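Side-chain contact in halocarboxylic acid dehalogenase DehI (Pseudomonas putida, PDB 3BJX), which probably hydrolyses the carbon-halogen bond of haloalkanoic acids, as a Group I haloacid dehalogenase with an all-helical fold: residues 50-53 against 54-58. Sequence-based numbering, arbitrary orientation.
Sequences VAFG and CRVLA. With SO4 (sulfate ion), chain E.
The guanidinium of Arg-55 lies against the backbone of Phe-52, with Phe-52 CA 3.8 Å above the centre of the guanidinium plane, at the N-terminus of the short helix 52-57, with Ala-51 as N-cap residue. The arginine reaches back past the first turn because its chain bends at chi3 (-58°), carrying NH1 to the carbonyl oxygen of Val-50, one residue before the N-cap. That bond is short, 2.7 Å from NH1 to Val-50 O, with the donor almost in line with the C=O bond, but it is bent at the donor (133°) and the oxygen is tilted somewhat out of the guanidinium plane. Along the way, Arg-55 CG touches Val-50 CG1 at 3.7 Å, and the same methyl packs on CB of Cys-54.

Gln-24 bonds NE of the buried guanidinium, Ser-203 bonds NH1 and Gln-206 weakly bonds NH2; all three nitrogens thus have partners, which should limit rotation of the group. Ser-203 also binds the sulfate, probably from the crystallisation liquor, which sits at the helix start and receives a nearly straight hydrogen bond from Phe-52 N to its O3. An anion there would be favoured by the helix dipole and by the nearby arginine charge.

With CG of Phe-52 anti to its own N (chi1 -175°), the ring is carried back alongside Val-56, its CE1 3.8 Å from Val-56 CG2, in an oblique approach, while Arg-55 NH2 approaches CD1 obliquely. His-199 meets the ring with nearly parallel planes. Along the backbone, Ala-51 O accepts the N-H of Arg-55, and Phe-52 O that of Val-56, in regular helical bonds. Leu-57, which faces helices 112-143 and 267-299, donates its N-H to Gly-53 O, and Leu-57 CG is pressed to 3.0 Å from Gly-53 O, a tight carbon-oxygen approach.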
ATOM      1  N   VAL A  50       6.368  -7.810  18.817  1.00 16.19           N
ATOM      2  CA  VAL A  50       6.918  -6.893  17.826  1.00 15.53           C
ATOM      3  C   VAL A  50       6.063  -7.023  16.570  1.00 16.68           C
ATOM      4  O   VAL A  50       5.863  -8.141  16.074  1.00 17.77           O
ATOM      5  CB  VAL A  50       8.429  -7.188  17.532  1.00 14.56           C
ATOM      6  CG1 VAL A  50       8.896  -6.438  16.317  1.00 13.86           C
ATOM      7  CG2 VAL A  50       9.289  -6.786  18.739  1.00 12.88           C
ATOM      8  N   ALA A  51       5.531  -5.887  16.097  1.00 14.97           N
ATOM      9  CA  ALA A  51       4.602  -5.860  14.980  1.00 15.69           C
ATOM     10  C   ALA A  51       5.207  -6.568  13.786  1.00 16.54           C
ATOM     11  O   ALA A  51       6.410  -6.419  13.528  1.00 18.37           O
ATOM     12  CB  ALA A  51       4.247  -4.455  14.610  1.00 13.52           C
ATOM     13  N   PHE A  52       4.380  -7.362  13.102  1.00 15.34           N
ATOM     14  CA  PHE A  52       4.706  -7.947  11.803  1.00 17.34           C
ATOM     15  C   PHE A  52       5.440  -6.920  10.903  1.00 18.66           C
ATOM     16  O   PHE A  52       6.459  -7.240  10.284  1.00 20.36           O
ATOM     17  CB  PHE A  52       3.390  -8.451  11.151  1.00 16.08           C
ATOM     18  CG  PHE A  52       3.559  -9.198   9.829  1.00 14.60           C
ATOM     19  CD1 PHE A  52       4.736  -9.857   9.501  1.00 12.01           C
ATOM     20  CD2 PHE A  52       2.475  -9.279   8.936  1.00 14.40           C
ATOM     21  CE1 PHE A  52       4.848 -10.549   8.286  1.00 12.65           C
ATOM     22  CE2 PHE A  52       2.571  -9.981   7.739  1.00 12.82           C
ATOM     23  CZ  PHE A  52       3.758 -10.618   7.413  1.00 13.60           C
ATOM     24  N   GLY A  53       4.934  -5.688  10.852  1.00 19.54           N
ATOM     25  CA  GLY A  53       5.532  -4.636  10.042  1.00 19.40           C
ATOM     26  C   GLY A  53       6.961  -4.318  10.426  1.00 20.79           C
ATOM     27  O   GLY A  53       7.811  -4.075   9.562  1.00 20.71           O
ATOM     28  N   CYS A  54       7.231  -4.307  11.727  1.00 20.96           N
ATOM     29  CA  CYS A  54       8.608  -4.109  12.210  1.00 20.31           C
ATOM     30  C   CYS A  54       9.514  -5.275  11.851  1.00 20.17           C
ATOM     31  O   CYS A  54      10.647  -5.062  11.455  1.00 22.72           O
ATOM     32  CB  CYS A  54       8.630  -3.882  13.707  1.00 18.71           C
ATOM     33  SG  CYS A  54       7.955  -2.300  14.121  1.00 16.71           S
ATOM     34  N   ARG A  55       8.999  -6.495  11.981  1.00 18.09           N
ATOM     35  CA  ARG A  55       9.759  -7.704  11.676  1.00 17.42           C
ATOM     36  C   ARG A  55      10.165  -7.793  10.202  1.00 18.12           C
ATOM     37  O   ARG A  55      11.234  -8.353   9.879  1.00 18.41           O
ATOM     38  CB  ARG A  55       8.989  -8.968  12.109  1.00 15.73           C
ATOM     39  CG  ARG A  55       8.500  -8.900  13.558  1.00 14.81           C
ATOM     40  CD  ARG A  55       8.123 -10.266  14.108  1.00 14.76           C
ATOM     41  NE  ARG A  55       7.081 -10.973  13.354  1.00 11.12           N
ATOM     42  CZ  ARG A  55       5.793 -11.037  13.697  1.00 12.02           C
ATOM     43  NH1 ARG A  55       5.335 -10.394  14.764  1.00 10.43           N
ATOM     44  NH2 ARG A  55       4.938 -11.740  12.943  1.00 11.49           N
ATOM     45  N   VAL A  56       9.320  -7.253   9.324  1.00 15.30           N
ATOM     46  CA  VAL A  56       9.662  -7.103   7.914  1.00 15.78           C
ATOM     47  C   VAL A  56      10.718  -6.014   7.689  1.00 16.60           C
ATOM     48  O   VAL A  56      11.604  -6.180   6.852  1.00 16.39           O
ATOM     49  CB  VAL A  56       8.398  -6.850   7.039  1.00 13.81           C
ATOM     50  CG1 VAL A  56       8.781  -6.551   5.596  1.00 12.09           C
ATOM     51  CG2 VAL A  56       7.448  -8.073   7.125  1.00 12.01           C
ATOM     52  N   LEU A  57      10.615  -4.923   8.451  1.00 18.43           N
ATOM     53  CA  LEU A  57      11.538  -3.775   8.371  1.00 18.92           C
ATOM     54  C   LEU A  57      12.899  -4.158   8.888  1.00 18.65           C
ATOM     55  O   LEU A  57      13.914  -3.639   8.428  1.00 19.02           O
ATOM     56  CB  LEU A  57      11.026  -2.591   9.205  1.00 17.33           C
ATOM     57  CG  LEU A  57       9.740  -1.892   8.780  1.00 18.22           C
ATOM     58  CD1 LEU A  57       9.328  -0.814   9.829  1.00 18.61           C
ATOM     59  CD2 LEU A  57       9.863  -1.299   7.357  1.00 18.16           C
ATOM     60  N   ALA A  58      12.894  -5.062   9.865  1.00 18.25           N
ATOM     61  CA  ALA A  58      14.089  -5.697  10.392  1.00 19.54           C
ATOM     62  C   ALA A  58      14.935  -6.405   9.326  1.00 20.86           C
ATOM     63  O   ALA A  58      16.115  -6.679   9.567  1.00 21.48           O
ATOM     64  CB  ALA A  58      13.698  -6.692  11.487  1.00 20.27           C
TER
HETATM   65  S   SO4 E 297       0.840  -6.896  13.739  1.00 25.72           S
HETATM   66  O1  SO4 E 297      -0.096  -6.840  14.878  1.00 24.70           O
HETATM   67  O2  SO4 E 297       1.275  -5.544  13.388  1.00 25.61           O
HETATM   68  O3  SO4 E 297       1.998  -7.687  14.127  1.00 26.55           O
HETATM   69  O4  SO4 E 297       0.230  -7.506  12.557  1.00 24.36           O